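PDB 4ZMI: telomere length regulator taz1 from Schizosaccharomyces pombe, which binds double-stranded telomeric DNA and regulates telomere length and function, the chain here being its helical domain. Local coordinates for residues N62-L65 against T66-G70; L107-L110 against L111-T114. One frame throughout, in Å; residues are numbered along the deposited sequence.

Interaction 1 of 2, residues N62-L65 against T66-G70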
ATOM      1  N   ASN A  62      -0.600 -11.418  -9.415  1.00 68.16           N
ATOM      2  CA  ASN A  62       0.218 -10.306  -8.942  1.00 66.34           C
ATOM      3  C   ASN A  62       1.572 -10.281  -9.602  1.00 61.62           C
ATOM      4  O   ASN A  62       2.112  -9.226  -9.874  1.00 56.70           O
ATOM      5  CB  ASN A  62       0.398 -10.380  -7.428  1.00 65.35           C
ATOM      6  CG  ASN A  62       1.373  -9.361  -6.905  1.00 63.85           C
ATOM      7  OD1 ASN A  62       2.531  -9.678  -6.641  1.00 71.65           O
ATOM      8  ND2 ASN A  62       0.909  -8.130  -6.729  1.00 55.19           N
ATOM      9  N   GLU A  63       2.121 -11.462  -9.839  1.00 72.16           N
ATOM     10  CA  GLU A  63       3.372 -11.597 -10.559  1.00 77.16           C
ATOM     11  C   GLU A  63       3.298 -11.028 -11.984  1.00 84.91           C
ATOM     12  O   GLU A  63       4.190 -10.277 -12.385  1.00 86.35           O
ATOM     13  CB  GLU A  63       3.789 -13.061 -10.620  1.00 90.39           C
ATOM     14  CG  GLU A  63       5.031 -13.304 -11.452  1.00 99.75           C
ATOM     15  CD  GLU A  63       6.293 -13.090 -10.657  1.00104.18           C
ATOM     16  OE1 GLU A  63       6.185 -12.949  -9.419  1.00100.77           O
ATOM     17  OE2 GLU A  63       7.383 -13.068 -11.271  1.00109.53           O
ATOM     18  N   GLN A  64       2.260 -11.388 -12.745  1.00 88.32           N
ATOM     19  CA  GLN A  64       2.111 -10.887 -14.118  1.00 88.70           C
ATOM     20  C   GLN A  64       1.979  -9.377 -14.068  1.00 84.63           C
ATOM     21  O   GLN A  64       2.665  -8.663 -14.794  1.00 88.80           O
ATOM     22  CB  GLN A  64       0.896 -11.496 -14.852  1.00 89.92           C
ATOM     23  CG  GLN A  64       0.733 -10.999 -16.322  1.00111.46           C
ATOM     24  CD  GLN A  64      -0.704 -11.069 -16.865  1.00109.75           C
ATOM     25  OE1 GLN A  64      -1.560 -11.767 -16.316  1.00113.77           O
ATOM     26  NE2 GLN A  64      -0.967 -10.333 -17.946  1.00101.55           N
ATOM     27  N   LEU A  65       1.097  -8.904 -13.192  1.00 79.17           N
ATOM     28  CA  LEU A  65       0.872  -7.477 -12.989  1.00 81.60           C
ATOM     29  C   LEU A  65       2.197  -6.750 -12.790  1.00 82.98           C
ATOM     30  O   LEU A  65       2.515  -5.786 -13.487  1.00 82.02           O
ATOM     31  CB  LEU A  65      -0.008  -7.284 -11.759  1.00 83.35           C
ATOM     32  CG  LEU A  65      -0.493  -5.883 -11.407  1.00 82.02           C
ATOM     33  CD1 LEU A  65      -1.296  -5.301 -12.538  1.00 82.65           C
ATOM     34  CD2 LEU A  65      -1.343  -5.968 -10.165  1.00 88.49           C
ATOM     35  N   THR A  66       2.978  -7.265 -11.852  1.00 76.96           N
ATOM     36  CA  THR A  66       4.248  -6.681 -11.451  1.00 67.55           C
ATOM     37  C   THR A  66       5.299  -6.698 -12.558  1.00 65.94           C
ATOM     38  O   THR A  66       5.946  -5.690 -12.817  1.00 62.18           O
ATOM     39  CB  THR A  66       4.772  -7.422 -10.224  1.00 70.79           C
ATOM     40  OG1 THR A  66       4.076  -6.947  -9.062  1.00 82.21           O
ATOM     41  CG2 THR A  66       6.259  -7.215 -10.051  1.00 75.79           C
ATOM     42  N   THR A  67       5.471  -7.847 -13.201  1.00 69.60           N
ATOM     43  CA  THR A  67       6.496  -8.008 -14.226  1.00 70.98           C
ATOM     44  C   THR A  67       6.089  -7.359 -15.535  1.00 77.20           C
ATOM     45  O   THR A  67       6.873  -6.637 -16.150  1.00 81.27           O
ATOM     46  CB  THR A  67       6.812  -9.489 -14.490  1.00 74.60           C
ATOM     47  OG1 THR A  67       7.361 -10.074 -13.302  1.00 83.01           O
ATOM     48  CG2 THR A  67       7.831  -9.619 -15.622  1.00 72.83           C
ATOM     49  N   LYS A  68       4.859  -7.617 -15.963  1.00 82.28           N
ATOM     50  CA  LYS A  68       4.402  -7.102 -17.250  1.00 81.76           C
ATOM     51  C   LYS A  68       4.293  -5.578 -17.243  1.00 73.88           C
ATOM     52  O   LYS A  68       4.734  -4.931 -18.187  1.00 67.47           O
ATOM     53  CB  LYS A  68       3.068  -7.732 -17.666  1.00 83.07           C
ATOM     54  CG  LYS A  68       2.548  -7.234 -18.999  1.00 89.57           C
ATOM     55  CD  LYS A  68       1.342  -8.027 -19.460  1.00 96.26           C
ATOM     56  CE  LYS A  68       0.895  -7.570 -20.839  1.00100.74           C
ATOM     57  NZ  LYS A  68      -0.162  -8.452 -21.399  1.00108.80           N
ATOM     58  N   TYR A  69       3.728  -5.008 -16.179  1.00 66.68           N
ATOM     59  CA  TYR A  69       3.460  -3.575 -16.165  1.00 61.65           C
ATOM     60  C   TYR A  69       4.512  -2.733 -15.459  1.00 59.87           C
ATOM     61  O   TYR A  69       4.338  -1.530 -15.298  1.00 62.40           O
ATOM     62  CB  TYR A  69       2.063  -3.289 -15.654  1.00 68.16           C
ATOM     63  CG  TYR A  69       1.046  -4.070 -16.435  1.00 82.54           C
ATOM     64  CD1 TYR A  69       0.387  -5.150 -15.871  1.00 89.58           C
ATOM     65  CD2 TYR A  69       0.779  -3.756 -17.756  1.00 86.14           C
ATOM     66  CE1 TYR A  69      -0.533  -5.875 -16.595  1.00 94.06           C
ATOM     67  CE2 TYR A  69      -0.137  -4.473 -18.485  1.00 93.85           C
ATOM     68  CZ  TYR A  69      -0.788  -5.532 -17.900  1.00 99.14           C
ATOM     69  OH  TYR A  69      -1.701  -6.252 -18.628  1.00113.08           O
ATOM     70  N   GLY A  70       5.623  -3.360 -15.090  1.00 54.12           N
ATOM     71  CA  GLY A  70       6.786  -2.617 -14.647  1.00 51.57           C
ATOM     72  C   GLY A  70       6.734  -2.117 -13.210  1.00 57.25           C
ATOM     73  O   GLY A  70       7.530  -1.260 -12.825  1.00 60.24           O
TER
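Two torsions bring L65 and Y69 together at the end of helix 52-68. In L65, CG lies anti to the backbone N (chi1 -174°). In Y69, CG turns back beside its own N (chi1 -54°), which lays the ring against the turn before it. The two side chains cross at about a right angle. Methyl L65 CD1 touches ring carbon Y69 CD1 at 3.7 Å. L65 O lies at the ring edge, near its plane, 3.3 Å from Y69 CD1. K68 CG sits over the centre of one ring face.

The backbone follows the usual i+4 to i pattern. T66, T67 and K68 donate to N62, E63 and Q64 in turn; T67 N to E63 O measures 2.9 Å. The last bond, Y69 N to L65 O at 3.1 Å, comes from 36° out of the carbonyl plane. Y69 is also where the chain leaves helical geometry, and G70 follows with positive phi.

Two threonine hydroxyls fold back on the helix. T66 OG1 makes a weak bond to N62 O at 3.1 Å, and T67 OG1 another weak one to E63 O at 3.3 Å. Each of these carbonyls thus receives an amide and a hydroxyl. Q64 and K68 run side by side, with Q64 NE2 3.6 Å from K68 CD.

The phenol end of Y69 is held by a hydrogen bond between OH and D14 OD2. With Y69 replaced by an alanine, L65 CD1 would probably lose its ring neighbour and D14 its hydroxyl partner. This helix end packs against two others: L65 and Y69 both touch I18 of helix 5-35, and L65 also meets I101 and T105 of helix 95-107.

Interaction 2 of 2, residues L107-L110 against L111-T114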
ATOM      1  N   LEU A 107      -4.536  -5.669  -0.516  1.00 64.92           N
ATOM      2  CA  LEU A 107      -5.228  -6.790   0.147  1.00 61.02           C
ATOM      3  C   LEU A 107      -4.365  -8.037   0.300  1.00 62.91           C
ATOM      4  O   LEU A 107      -4.281  -8.593   1.378  1.00 67.23           O
ATOM      5  CB  LEU A 107      -6.462  -7.190  -0.650  1.00 61.74           C
ATOM      6  CG  LEU A 107      -7.892  -7.160  -0.116  1.00 65.37           C
ATOM      7  CD1 LEU A 107      -8.722  -8.192  -0.915  1.00 61.72           C
ATOM      8  CD2 LEU A 107      -7.983  -7.394   1.380  1.00 66.20           C
ATOM      9  N   ILE A 108      -3.731  -8.482  -0.779  1.00 66.64           N
ATOM     10  CA  ILE A 108      -2.957  -9.727  -0.739  1.00 64.94           C
ATOM     11  C   ILE A 108      -1.668  -9.592   0.061  1.00 63.32           C
ATOM     12  O   ILE A 108      -1.031 -10.598   0.392  1.00 62.49           O
ATOM     13  CB  ILE A 108      -2.564 -10.231  -2.153  1.00 64.77           C
ATOM     14  CG1 ILE A 108      -1.514  -9.328  -2.798  1.00 57.70           C
ATOM     15  CG2 ILE A 108      -3.767 -10.340  -3.066  1.00 69.25           C
ATOM     16  CD1 ILE A 108      -1.083  -9.813  -4.150  1.00 64.51           C
ATOM     17  N   ASP A 109      -1.258  -8.350   0.316  1.00 55.63           N
ATOM     18  CA  ASP A 109      -0.066  -8.070   1.109  1.00 56.84           C
ATOM     19  C   ASP A 109      -0.365  -8.391   2.574  1.00 55.13           C
ATOM     20  O   ASP A 109       0.552  -8.529   3.382  1.00 50.61           O
ATOM     21  CB  ASP A 109       0.373  -6.602   0.937  1.00 55.82           C
ATOM     22  CG  ASP A 109       1.767  -6.324   1.494  1.00 60.41           C
ATOM     23  OD1 ASP A 109       2.633  -7.216   1.431  1.00 66.41           O
ATOM     24  OD2 ASP A 109       2.001  -5.199   1.991  1.00 68.09           O
ATOM     25  N   LEU A 110      -1.647  -8.543   2.898  1.00 59.50           N
ATOM     26  CA  LEU A 110      -2.067  -9.008   4.223  1.00 59.97           C
ATOM     27  C   LEU A 110      -1.650 -10.444   4.453  1.00 69.62           C
ATOM     28  O   LEU A 110      -1.728 -10.947   5.574  1.00 65.56           O
ATOM     29  CB  LEU A 110      -3.580  -8.925   4.358  1.00 58.98           C
ATOM     30  CG  LEU A 110      -4.122  -7.506   4.349  1.00 62.86           C
ATOM     31  CD1 LEU A 110      -5.622  -7.523   4.124  1.00 62.31           C
ATOM     32  CD2 LEU A 110      -3.736  -6.787   5.649  1.00 60.88           C
ATOM     33  N   LEU A 111      -1.229 -11.109   3.379  1.00 67.03           N
ATOM     34  CA  LEU A 111      -0.814 -12.505   3.446  1.00 68.62           C
ATOM     35  C   LEU A 111       0.667 -12.656   3.798  1.00 67.89           C
ATOM     36  O   LEU A 111       1.164 -13.767   3.952  1.00 62.11           O
ATOM     37  CB  LEU A 111      -1.126 -13.217   2.123  1.00 73.63           C
ATOM     38  CG  LEU A 111      -2.605 -13.271   1.723  1.00 75.48           C
ATOM     39  CD1 LEU A 111      -2.811 -13.970   0.390  1.00 69.39           C
ATOM     40  CD2 LEU A 111      -3.427 -13.953   2.820  1.00 82.02           C
ATOM     41  N   ASP A 112       1.374 -11.536   3.916  1.00 66.81           N
ATOM     42  CA  ASP A 112       2.815 -11.565   4.179  1.00 59.68           C
ATOM     43  C   ASP A 112       3.087 -11.992   5.621  1.00 64.20           C
ATOM     44  O   ASP A 112       3.025 -11.176   6.533  1.00 63.10           O
ATOM     45  CB  ASP A 112       3.424 -10.181   3.900  1.00 56.71           C
ATOM     46  CG  ASP A 112       4.845 -10.045   4.414  1.00 57.61           C
ATOM     47  OD1 ASP A 112       5.505 -11.076   4.663  1.00 57.71           O
ATOM     48  OD2 ASP A 112       5.301  -8.895   4.580  1.00 63.25           O
ATOM     49  N   ASN A 113       3.424 -13.259   5.832  1.00 68.53           N
ATOM     50  CA  ASN A 113       3.662 -13.730   7.197  1.00 70.95           C
ATOM     51  C   ASN A 113       4.973 -13.263   7.840  1.00 66.94           C
ATOM     52  O   ASN A 113       5.326 -13.739   8.909  1.00 64.23           O
ATOM     53  CB  ASN A 113       3.485 -15.256   7.315  1.00 78.73           C
ATOM     54  CG  ASN A 113       4.616 -16.047   6.675  1.00 87.67           C
ATOM     55  OD1 ASN A 113       5.785 -15.662   6.736  1.00 90.93           O
ATOM     56  ND2 ASN A 113       4.266 -17.175   6.063  1.00 89.80           N
ATOM     57  N   THR A 114       5.702 -12.350   7.196  1.00 63.62           N
ATOM     58  CA  THR A 114       6.859 -11.743   7.850  1.00 61.91           C
ATOM     59  C   THR A 114       6.436 -10.442   8.537  1.00 62.14           C
ATOM     60  O   THR A 114       7.207  -9.840   9.290  1.00 61.71           O
ATOM     61  CB  THR A 114       7.970 -11.402   6.855  1.00 66.47           C
ATOM     62  OG1 THR A 114       7.464 -10.487   5.874  1.00 63.78           O
ATOM     63  CG2 THR A 114       8.501 -12.660   6.157  1.00 60.40           C
TER
HETATM   64  O   HOH W   1       4.978  -7.420   1.994  1.00 53.81           O
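L111 N donates to I108 O at 3.0 Å, and D112 N to D109 O at 3.2 Å. These are i+3 to i bonds, forming successive tight turns where helix 95-107 runs out. Both amides stand more than 60° out of the acceptor carbonyl planes. An Asx turn follows: D112 OD1 accepts T114 N at 2.8 Å, from above the carboxylate plane. It continues the loop toward helix 118-130.

L111 folds its side chain back over the turn. Its CG stands beside its own N (chi1 -61°), which brings L111 CG within 3.4 Å of I108 O. Beyond that, L111 is buried against F46 and L50 of helix 43-50 and L58 of helix 52-68. L110 instead faces helix 214-229, at F217 and V221.

The side chains of D109 and D112 lie side by side and point the same way, with their carboxylate planes 20° apart. Backbone amides probably offset their like charges: D109 OD2 accepts from L120 N, at the start of helix 118-130, and D112 OD2 from H117 N. A water also donates to D112 OD2 at 3.0 Å; its distance to D109 OD1, 2.4 Å, is doubtfully short.

Interactions 1 and 2 both mark places where a helix of the Taz1 helical domain gives way to loop: helix 52-68 in the first, helix 95-107 in the second. N62 of helix 52-68 touches helix 95-107, and its CB meets CD1 of I108, just past that helix, at 3.6 Å. The centres of the contacts are about 17 Å apart. Interaction 1 lies farther from the middle of the chain and is only partly buried; its L65 and Y69 are buried while E63 and T67 are exposed. Interaction 2 is buried. Their chemistry differs accordingly: regular helical bonds with added hydroxyls in 62-70, tight turns and two aspartates that accept amides of the loop and of the start of helix 118-130 in 107-114.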